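Local coordinates for protein lysozyme, putative (Bacillus anthracis, PDB 2WAG) that probably cleaves bacterial cell-wall peptidoglycan as a family 25 lysozyme, probably with retention of anomeric configuration by a neighbouring-group mechanism, at residues 14-22 with 33-44; 105-113 with 144-153. All blocks are in the same frame, centred on the assembly; numbering follows the deposited sequence. Where two conformers were deposited one is given.

Interaction 1: residues 14-22 with 33-44; sequences YEIKGVDVA and LEKQNMKFAFIK
Strands 17-21 and 40-44 are the parallel pair of the first beta-alpha-beta unit of the GH25 barrel, joined by a crossover through helix 30-34, and the ring of Phe40 lies with its face over Gly18 CA. The strand axes approach to 4.6 Å. Their ladder alternates in the parallel manner: Val19 N donates to Phe40 O and Val19 O accepts from Phe42 N, each at 3.0 Å, and Val21 repeats the pattern with Phe42 O and Lys44 N. Lys17 O takes the N-H of Lys39 at 2.8 Å, the donor lying nearly along the C=O axis. Phe40 holds its CG between the backbone N and the carbonyl carbon (chi1 64°), which folds the ring back over the neighbouring strand; Gly18 CA sits 3.5 Å from the ring centroid, a CH-pi contact almost on the ring normal. Phe42, on the same face, meets Trp164 and Phe182, while Asp20 OD1 is held by Gln184 and Asn204. The opposite face is aliphatic. Val19 splits its branches, CG2 against Ala41 CB at 3.7 Å and CG1 against Met38 SD at 3.8 Å, and Leu203 adds to this layer. In one of its two conformers the Lys17 chain crosses Met38 obliquely, its CE 3.7 Å from Met38 SD. Toward the start of the pair the Ile16 side chain crosses that of Lys39 at about a right angle, and one water accepts from Lys17 N while donating to Glu15 O and, at 2.8 Å, to Asn37 O.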
loop_
_atom_site.group_PDB
_atom_site.type_symbol
_atom_site.label_atom_id
_atom_site.label_comp_id
_atom_site.label_asym_id
_atom_site.label_seq_id
_atom_site.Cartn_x
_atom_site.Cartn_y
_atom_site.Cartn_z
ATOM N N TYR A 14 -1.208 -16.956 15.881
ATOM C CA TYR A 14 -1.136 -15.651 16.519
ATOM C C TYR A 14 -2.535 -15.128 16.723
ATOM O O TYR A 14 -3.186 -14.694 15.767
ATOM C CB TYR A 14 -0.319 -14.671 15.651
ATOM C CG TYR A 14 1.046 -15.208 15.342
ATOM C CD1 TYR A 14 1.969 -15.395 16.352
ATOM C CD2 TYR A 14 1.414 -15.571 14.029
ATOM C CE1 TYR A 14 3.222 -15.932 16.087
ATOM C CE2 TYR A 14 2.659 -16.090 13.750
ATOM C CZ TYR A 14 3.565 -16.280 14.778
ATOM O OH TYR A 14 4.802 -16.813 14.517
ATOM N N GLU A 15 -2.999 -15.147 17.964
ATOM C CA GLU A 15 -4.364 -14.753 18.255
ATOM C C GLU A 15 -4.572 -13.352 18.778
ATOM O O GLU A 15 -5.703 -12.950 18.998
ATOM C CB GLU A 15 -4.991 -15.708 19.252
ATOM C CG GLU A 15 -4.986 -17.119 18.755
ATOM C CD GLU A 15 -5.968 -17.922 19.513
ATOM O OE1 GLU A 15 -7.178 -17.827 19.186
ATOM O OE2 GLU A 15 -5.539 -18.560 20.483
ATOM N N ILE A 16 -3.503 -12.614 19.029
ATOM C CA ILE A 16 -3.607 -11.269 19.554
ATOM C C ILE A 16 -3.394 -10.292 18.395
ATOM O O ILE A 16 -2.272 -10.107 17.903
ATOM C CB ILE A 16 -2.547 -11.022 20.658
ATOM C CG1 ILE A 16 -2.662 -12.091 21.768
ATOM C CG2 ILE A 16 -2.642 -9.586 21.220
ATOM C CD1 ILE A 16 -3.997 -12.145 22.449
ATOM N N LYS A 17 -4.494 -9.672 17.970
ATOM C CA LYS A 17 -4.570 -8.839 16.773
ATOM C C LYS A 17 -4.777 -7.374 17.147
ATOM O O LYS A 17 -5.394 -7.081 18.178
ATOM C CB LYS A 17 -5.759 -9.315 15.917
ATOM C CG LYS A 17 -5.949 -8.613 14.583
ATOM C CD LYS A 17 -7.053 -9.276 13.713
ATOM C CE LYS A 17 -8.431 -9.252 14.374
ATOM N NZ LYS A 17 -9.466 -9.913 13.500
ATOM N N GLY A 18 -4.321 -6.456 16.303
ATOM C CA GLY A 18 -4.532 -5.037 16.573
ATOM C C GLY A 18 -4.300 -4.186 15.357
ATOM O O GLY A 18 -3.881 -4.676 14.321
ATOM N N VAL A 19 -4.561 -2.914 15.496
ATOM C CA VAL A 19 -4.465 -2.003 14.372
ATOM C C VAL A 19 -3.389 -0.951 14.560
ATOM O O VAL A 19 -2.934 -0.754 15.625
ATOM C CB VAL A 19 -5.824 -1.230 14.174
ATOM C CG1 VAL A 19 -7.005 -2.202 14.047
ATOM C CG2 VAL A 19 -6.077 -0.209 15.328
ATOM N N ASP A 20 -3.019 -0.316 13.447
ATOM C CA ASP A 20 -2.266 0.936 13.531
ATOM C C ASP A 20 -2.944 1.897 12.582
ATOM O O ASP A 20 -3.417 1.473 11.529
ATOM C CB ASP A 20 -0.756 0.775 13.258
ATOM C CG ASP A 20 -0.456 0.349 11.866
ATOM O OD1 ASP A 20 -0.342 -0.858 11.674
ATOM O OD2 ASP A 20 -0.329 1.209 10.984
ATOM N N VAL A 21 -3.047 3.156 12.991
ATOM C CA VAL A 21 -3.775 4.151 12.225
ATOM C C VAL A 21 -3.077 5.497 12.244
ATOM O O VAL A 21 -2.287 5.795 13.157
ATOM C CB VAL A 21 -5.230 4.360 12.759
ATOM C CG1 VAL A 21 -6.013 3.054 12.744
ATOM C CG2 VAL A 21 -5.220 5.000 14.144
ATOM N N ALA A 22 -3.405 6.309 11.244
ATOM C CA ALA A 22 -3.016 7.712 11.169
ATOM C C ALA A 22 -4.245 8.481 10.718
ATOM O O ALA A 22 -5.342 7.903 10.570
ATOM C CB ALA A 22 -1.855 7.897 10.191
ATOM N N LEU A 33 -14.100 -1.197 16.723
ATOM C CA LEU A 33 -12.885 -2.019 16.592
ATOM C C LEU A 33 -12.720 -2.959 17.774
ATOM O O LEU A 33 -12.331 -4.130 17.617
ATOM C CB LEU A 33 -11.616 -1.170 16.405
ATOM C CG LEU A 33 -11.501 -0.420 15.077
ATOM C CD1 LEU A 33 -10.256 0.485 15.077
ATOM C CD2 LEU A 33 -11.465 -1.386 13.898
ATOM N N GLU A 34 -12.988 -2.446 18.969
ATOM C CA GLU A 34 -12.903 -3.274 20.162
ATOM C C GLU A 34 -13.836 -4.494 20.051
ATOM O O GLU A 34 -13.470 -5.601 20.427
ATOM C CB GLU A 34 -13.234 -2.430 21.392
ATOM C CG GLU A 34 -13.237 -3.199 22.692
ATOM C CD GLU A 34 -13.494 -2.314 23.881
ATOM O OE1 GLU A 34 -14.385 -1.451 23.829
ATOM O OE2 GLU A 34 -12.765 -2.480 24.876
ATOM N N LYS A 35 -15.025 -4.270 19.494
ATOM C CA LYS A 35 -16.003 -5.339 19.263
ATOM C C LYS A 35 -15.591 -6.383 18.239
ATOM O O LYS A 35 -16.214 -7.431 18.169
ATOM C CB LYS A 35 -17.347 -4.729 18.889
ATOM C CG LYS A 35 -18.032 -4.099 20.078
ATOM C CD LYS A 35 -19.336 -3.447 19.682
ATOM C CE LYS A 35 -19.958 -2.776 20.890
ATOM N NZ LYS A 35 -21.207 -2.019 20.533
ATOM N N GLN A 36 -14.519 -6.121 17.489
ATOM C CA GLN A 36 -13.973 -7.077 16.546
ATOM C C GLN A 36 -12.742 -7.768 17.059
ATOM O O GLN A 36 -11.967 -8.266 16.286
ATOM C CB GLN A 36 -13.672 -6.395 15.231
ATOM C CG GLN A 36 -14.976 -5.979 14.570
ATOM C CD GLN A 36 -14.735 -5.111 13.416
ATOM O OE1 GLN A 36 -14.318 -5.585 12.366
ATOM N NE2 GLN A 36 -14.986 -3.827 13.578
ATOM N N ASN A 37 -12.585 -7.796 18.377
ATOM C CA ASN A 37 -11.480 -8.439 19.057
ATOM C C ASN A 37 -10.150 -7.807 18.694
ATOM O O ASN A 37 -9.150 -8.476 18.688
ATOM C CB ASN A 37 -11.443 -9.952 18.800
ATOM C CG ASN A 37 -10.638 -10.697 19.852
ATOM O OD1 ASN A 37 -10.564 -10.255 20.980
ATOM N ND2 ASN A 37 -9.978 -11.750 19.461
ATOM N N MET A 38 -10.138 -6.536 18.373
ATOM C CA MET A 38 -8.854 -5.835 18.264
ATOM C C MET A 38 -8.364 -5.558 19.679
ATOM O O MET A 38 -9.051 -4.886 20.465
ATOM C CB MET A 38 -9.007 -4.530 17.498
ATOM C CG MET A 38 -9.507 -4.728 16.070
ATOM S SD MET A 38 -8.332 -5.654 15.048
ATOM C CE MET A 38 -9.278 -5.681 13.527
ATOM N N LYS A 39 -7.179 -6.063 20.009
ATOM C CA LYS A 39 -6.666 -5.963 21.371
ATOM C C LYS A 39 -5.746 -4.792 21.599
ATOM O O LYS A 39 -5.451 -4.448 22.747
ATOM C CB LYS A 39 -6.008 -7.267 21.811
ATOM C CG LYS A 39 -7.076 -8.325 22.053
ATOM C CD LYS A 39 -6.539 -9.533 22.728
ATOM C CE LYS A 39 -7.623 -10.575 22.811
ATOM N NZ LYS A 39 -8.663 -10.178 23.796
ATOM N N PHE A 40 -5.265 -4.192 20.518
ATOM C CA PHE A 40 -4.324 -3.084 20.645
ATOM C C PHE A 40 -4.440 -2.150 19.468
ATOM O O PHE A 40 -4.959 -2.513 18.403
ATOM C CB PHE A 40 -2.862 -3.558 20.832
ATOM C CG PHE A 40 -2.279 -4.322 19.651
ATOM C CD1 PHE A 40 -1.600 -3.665 18.639
ATOM C CD2 PHE A 40 -2.342 -5.710 19.615
ATOM C CE1 PHE A 40 -1.040 -4.386 17.563
ATOM C CE2 PHE A 40 -1.790 -6.444 18.569
ATOM C CZ PHE A 40 -1.133 -5.775 17.528
ATOM N N ALA A 41 -3.915 -0.955 19.664
ATOM C CA ALA A 41 -3.808 0.061 18.648
ATOM C C ALA A 41 -2.497 0.830 18.808
ATOM O O ALA A 41 -2.154 1.185 19.865
ATOM C CB ALA A 41 -4.966 0.959 18.666
ATOM N N PHE A 42 -1.815 1.055 17.713
ATOM C CA PHE A 42 -0.732 2.036 17.670
ATOM C C PHE A 42 -1.189 3.199 16.794
ATOM O O PHE A 42 -1.580 2.996 15.638
ATOM C CB PHE A 42 0.550 1.415 17.114
ATOM C CG PHE A 42 1.243 0.474 18.077
ATOM C CD1 PHE A 42 1.948 0.974 19.168
ATOM C CD2 PHE A 42 1.182 -0.894 17.898
ATOM C CE1 PHE A 42 2.595 0.117 20.053
ATOM C CE2 PHE A 42 1.830 -1.765 18.792
ATOM C CZ PHE A 42 2.529 -1.248 19.865
ATOM N N ILE A 43 -1.169 4.403 17.354
ATOM C CA ILE A 43 -1.729 5.568 16.716
ATOM C C ILE A 43 -0.621 6.527 16.333
ATOM O O ILE A 43 0.231 6.847 17.159
ATOM C CB ILE A 43 -2.691 6.276 17.703
ATOM C CG1 ILE A 43 -3.807 5.330 18.172
ATOM C CG2 ILE A 43 -3.249 7.584 17.103
ATOM C CD1 ILE A 43 -4.538 5.866 19.373
ATOM N N LYS A 44 -0.600 7.007 15.089
ATOM C CA LYS A 44 0.434 7.978 14.708
ATOM C C LYS A 44 0.272 9.268 15.506
ATOM O O LYS A 44 -0.823 9.845 15.527
ATOM C CB LYS A 44 0.361 8.324 13.230
ATOM C CG LYS A 44 1.511 9.243 12.837
ATOM C CD LYS A 44 1.494 9.576 11.343
ATOM C CE LYS A 44 2.611 10.560 11.001
ATOM N NZ LYS A 44 2.541 10.948 9.561
HETATM O O HOH W 1 -7.016 -10.258 19.167
HETATM O O HOH W 2 -7.808 -13.347 20.885
#

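Interaction 2: residues 105-113 with 144-153; sequences DVEFYANKK and YATQEAYDLY
Strands 103-106 and 142-145 run parallel into this contact, Asp105 beside Tyr144, and Val106 N gives Tyr144 O an almost straight 2.8 Å hydrogen bond (176° at the hydrogen). Beyond it the chains diverge, and Ala149 of helix 147-153 packs there instead, its CB 3.4 Å from Val106 O. Thr146 is the N-cap of that helix, its OG1 taking a weak bond from Ala149 N and linking through a water to Phe108 N. Asp105 and Glu107 form an Asp-X-Glu motif at the carboxyl end of the barrel strand, as in the acidic active sites of GH25 lysozymes. Asp105 runs alongside Tyr144, CG 3.3 Å from Tyr144 CD2, and Glu107 OE2 comes to the ring edge, 3.3 Å from Tyr144 CE2. A second water donates to both Glu107 OE1 and Tyr144 OH. Glu107 OE2 also accepts from Gly2 of the second subunit's N-terminal tag, and Tyr144 OH bonds Gln184. Farther out, the Phe108 ring turns its edge to Leu152 CD1, and its side chain crosses Tyr153 at about a right angle, while Lys113 reaches Glu148 OE1 at 2.7 Å in a salt bridge. The contact lies between strands 69-75 and 162-166, with helix 119-137 packed against Val106 and Tyr153.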
loop_
_atom_site.group_PDB
_atom_site.type_symbol
_atom_site.label_atom_id
_atom_site.label_comp_id
_atom_site.label_asym_id
_atom_site.label_seq_id
_atom_site.Cartn_x
_atom_site.Cartn_y
_atom_site.Cartn_z
ATOM N N ASP A 105 8.862 4.435 13.609
ATOM C CA ASP A 105 8.566 3.849 12.320
ATOM C C ASP A 105 9.634 4.324 11.322
ATOM O O ASP A 105 9.740 5.531 11.054
ATOM C CB ASP A 105 7.143 4.297 11.946
ATOM C CG ASP A 105 6.666 3.815 10.589
ATOM O OD1 ASP A 105 7.474 3.751 9.621
ATOM O OD2 ASP A 105 5.446 3.568 10.503
ATOM N N VAL A 106 10.438 3.382 10.835
ATOM C CA VAL A 106 11.576 3.684 9.939
ATOM C C VAL A 106 11.297 3.041 8.580
ATOM O O VAL A 106 11.290 1.798 8.449
ATOM C CB VAL A 106 12.892 3.146 10.514
ATOM C CG1 VAL A 106 14.060 3.520 9.621
ATOM C CG2 VAL A 106 13.117 3.631 11.954
ATOM N N GLU A 107 11.061 3.874 7.566
ATOM C CA GLU A 107 10.750 3.336 6.233
ATOM C C GLU A 107 10.955 4.429 5.203
ATOM O O GLU A 107 11.061 5.611 5.543
ATOM C CB GLU A 107 9.315 2.792 6.149
ATOM C CG GLU A 107 8.234 3.826 6.315
ATOM C CD GLU A 107 6.877 3.168 6.378
ATOM O OE1 GLU A 107 6.372 2.729 5.310
ATOM O OE2 GLU A 107 6.305 3.056 7.485
ATOM N N PHE A 108 11.001 4.033 3.938
ATOM C CA PHE A 108 11.131 5.038 2.895
ATOM C C PHE A 108 9.851 5.833 2.656
ATOM O O PHE A 108 8.741 5.330 2.856
ATOM C CB PHE A 108 11.635 4.420 1.602
ATOM C CG PHE A 108 13.038 3.932 1.708
ATOM C CD1 PHE A 108 14.067 4.848 1.841
ATOM C CD2 PHE A 108 13.338 2.587 1.716
ATOM C CE1 PHE A 108 15.372 4.436 1.969
ATOM C CE2 PHE A 108 14.667 2.160 1.852
ATOM C CZ PHE A 108 15.683 3.104 1.967
ATOM N N TYR A 109 10.036 7.078 2.231
ATOM C CA TYR A 109 8.942 7.985 1.926
ATOM C C TYR A 109 9.450 9.025 0.936
ATOM O O TYR A 109 10.645 9.080 0.646
ATOM C CB TYR A 109 8.444 8.669 3.199
ATOM C CG TYR A 109 9.506 9.468 3.918
ATOM C CD1 TYR A 109 9.678 10.823 3.662
ATOM C CD2 TYR A 109 10.341 8.869 4.852
ATOM C CE1 TYR A 109 10.648 11.557 4.317
ATOM C CE2 TYR A 109 11.314 9.596 5.513
ATOM C CZ TYR A 109 11.464 10.939 5.241
ATOM O OH TYR A 109 12.432 11.664 5.896
ATOM N N ALA A 110 8.546 9.849 0.418
ATOM C CA ALA A 110 8.926 10.878 -0.543
ATOM C C ALA A 110 9.878 10.320 -1.598
ATOM O O ALA A 110 9.570 9.331 -2.263
ATOM C CB ALA A 110 9.555 12.062 0.171
ATOM N N ASN A 111 11.034 10.959 -1.749
ATOM C CA ASN A 111 12.015 10.546 -2.749
ATOM C C ASN A 111 13.235 9.853 -2.147
ATOM O O ASN A 111 14.234 9.628 -2.831
ATOM C CB ASN A 111 12.459 11.746 -3.588
ATOM C CG ASN A 111 11.327 12.338 -4.404
ATOM O OD1 ASN A 111 11.190 13.558 -4.500
ATOM N ND2 ASN A 111 10.511 11.476 -5.000
ATOM N N LYS A 112 13.166 9.540 -0.855
ATOM C CA LYS A 112 14.359 9.151 -0.109
ATOM C C LYS A 112 14.996 7.859 -0.626
ATOM O O LYS A 112 16.206 7.652 -0.502
ATOM C CB LYS A 112 14.063 9.063 1.396
ATOM C CG LYS A 112 13.441 10.326 1.997
ATOM C CD LYS A 112 14.417 11.496 2.123
ATOM C CE LYS A 112 15.823 11.091 2.543
ATOM N NZ LYS A 112 16.696 12.289 2.642
ATOM N N LYS A 113 14.201 6.977 -1.229
ATOM C CA LYS A 113 14.753 5.741 -1.737
ATOM C C LYS A 113 15.581 5.935 -3.025
ATOM O O LYS A 113 16.375 5.071 -3.371
ATOM C CB LYS A 113 13.671 4.659 -1.907
ATOM C CG LYS A 113 14.249 3.285 -2.222
ATOM C CD LYS A 113 13.199 2.177 -2.331
ATOM C CE LYS A 113 13.766 0.987 -3.123
ATOM N NZ LYS A 113 12.807 -0.141 -3.251
ATOM N N TYR A 144 9.415 -0.161 14.121
ATOM C CA TYR A 144 8.689 -0.697 12.973
ATOM C C TYR A 144 9.525 -0.439 11.743
ATOM O O TYR A 144 10.077 0.660 11.583
ATOM C CB TYR A 144 7.354 0.019 12.817
ATOM C CG TYR A 144 6.664 -0.278 11.495
ATOM C CD1 TYR A 144 5.753 -1.331 11.367
ATOM C CD2 TYR A 144 6.933 0.512 10.368
ATOM C CE1 TYR A 144 5.119 -1.580 10.144
ATOM C CE2 TYR A 144 6.325 0.257 9.142
ATOM C CZ TYR A 144 5.405 -0.772 9.039
ATOM O OH TYR A 144 4.772 -0.976 7.831
ATOM N N ALA A 145 9.577 -1.402 10.878
ATOM C CA ALA A 145 10.270 -1.242 9.597
ATOM C C ALA A 145 9.653 -2.074 8.499
ATOM O O ALA A 145 9.102 -3.080 8.777
ATOM C CB ALA A 145 11.748 -1.616 9.731
ATOM N N THR A 146 9.822 -1.598 7.274
ATOM C CA THR A 146 9.585 -2.437 6.105
ATOM C C THR A 146 10.806 -3.350 5.894
ATOM O O THR A 146 11.891 -3.126 6.469
ATOM C CB THR A 146 9.405 -1.558 4.872
ATOM O OG1 THR A 146 10.587 -0.759 4.736
ATOM C CG2 THR A 146 8.155 -0.672 5.002
ATOM N N GLN A 147 10.659 -4.374 5.061
ATOM C CA GLN A 147 11.767 -5.267 4.766
ATOM C C GLN A 147 12.995 -4.512 4.256
ATOM O O GLN A 147 14.114 -4.760 4.703
ATOM C CB GLN A 147 11.329 -6.335 3.751
ATOM C CG GLN A 147 12.372 -7.427 3.489
ATOM C CD GLN A 147 12.027 -8.297 2.285
ATOM O OE1 GLN A 147 11.597 -7.800 1.244
ATOM N NE2 GLN A 147 12.224 -9.597 2.422
ATOM N N GLU A 148 12.784 -3.597 3.318
ATOM C CA GLU A 148 13.928 -2.889 2.741
ATOM C C GLU A 148 14.627 -2.005 3.773
ATOM O O GLU A 148 15.866 -1.963 3.827
ATOM C CB GLU A 148 13.490 -2.091 1.503
ATOM C CG GLU A 148 13.112 -3.011 0.339
ATOM C CD GLU A 148 12.759 -2.284 -0.916
ATOM O OE1 GLU A 148 12.240 -1.149 -0.829
ATOM O OE2 GLU A 148 12.991 -2.864 -2.006
ATOM N N ALA A 149 13.849 -1.297 4.589
ATOM C CA ALA A 149 14.453 -0.466 5.617
ATOM C C ALA A 149 15.119 -1.325 6.695
ATOM O O ALA A 149 16.193 -0.973 7.203
ATOM C CB ALA A 149 13.419 0.501 6.205
ATOM N N TYR A 150 14.494 -2.445 7.050
ATOM C CA TYR A 150 15.098 -3.333 8.014
ATOM C C TYR A 150 16.453 -3.800 7.482
ATOM O O TYR A 150 17.474 -3.730 8.182
ATOM C CB TYR A 150 14.185 -4.537 8.280
ATOM C CG TYR A 150 14.737 -5.437 9.361
ATOM C CD1 TYR A 150 14.440 -5.187 10.698
ATOM C CD2 TYR A 150 15.573 -6.518 9.065
ATOM C CE1 TYR A 150 14.954 -5.982 11.707
ATOM C CE2 TYR A 150 16.083 -7.332 10.070
ATOM C CZ TYR A 150 15.782 -7.048 11.398
ATOM O OH TYR A 150 16.280 -7.854 12.396
ATOM N N ASP A 151 16.486 -4.279 6.245
ATOM C CA ASP A 151 17.730 -4.858 5.734
ATOM C C ASP A 151 18.856 -3.831 5.643
ATOM O O ASP A 151 20.018 -4.171 5.844
ATOM C CB ASP A 151 17.485 -5.529 4.382
ATOM C CG ASP A 151 16.682 -6.813 4.511
ATOM O OD1 ASP A 151 16.488 -7.315 5.642
ATOM O OD2 ASP A 151 16.264 -7.323 3.451
ATOM N N LEU A 152 18.500 -2.577 5.383
ATOM C CA LEU A 152 19.492 -1.526 5.180
ATOM C C LEU A 152 19.886 -0.743 6.438
ATOM O O LEU A 152 20.933 -0.095 6.455
ATOM C CB LEU A 152 19.016 -0.553 4.096
ATOM C CG LEU A 152 19.178 -1.019 2.648
ATOM C CD1 LEU A 152 18.333 -0.169 1.712
ATOM C CD2 LEU A 152 20.640 -0.989 2.233
ATOM N N TYR A 153 19.076 -0.771 7.491
ATOM C CA TYR A 153 19.348 0.004 8.653
ATOM C C TYR A 153 19.242 -0.727 9.991
ATOM O O TYR A 153 19.827 -0.314 10.909
ATOM C CB TYR A 153 18.444 1.209 8.673
ATOM C CG TYR A 153 18.551 2.077 7.448
ATOM C CD1 TYR A 153 19.765 2.569 7.043
ATOM C CD2 TYR A 153 17.466 2.385 6.697
ATOM C CE1 TYR A 153 19.859 3.365 5.918
ATOM C CE2 TYR A 153 17.554 3.153 5.593
ATOM C CZ TYR A 153 18.748 3.653 5.215
ATOM O OH TYR A 153 18.815 4.429 4.080
HETATM O O HOH W 3 4.705 0.611 5.504
HETATM O O HOH W 4 10.167 1.298 2.913
#

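Overall arrangement
Both contacts belong to the same barrel sheet and each joins parallel strands of a beta-alpha-beta unit, but their centres lie 23 Å apart on opposite sides of the chain's centre. Both are largely buried. Interaction 1 is a regular strand ladder between an aromatic face and an aliphatic one, with waters and lysines at its outer end. In interaction 2 the ladder is brief; loop, helix start and carboxylates take over, and a salt bridge closes its partly exposed end. Gln184 connects the two polar sides, bonding both Asp20 and Tyr144. The N-terminal tag of the second subunit reaches both contacts.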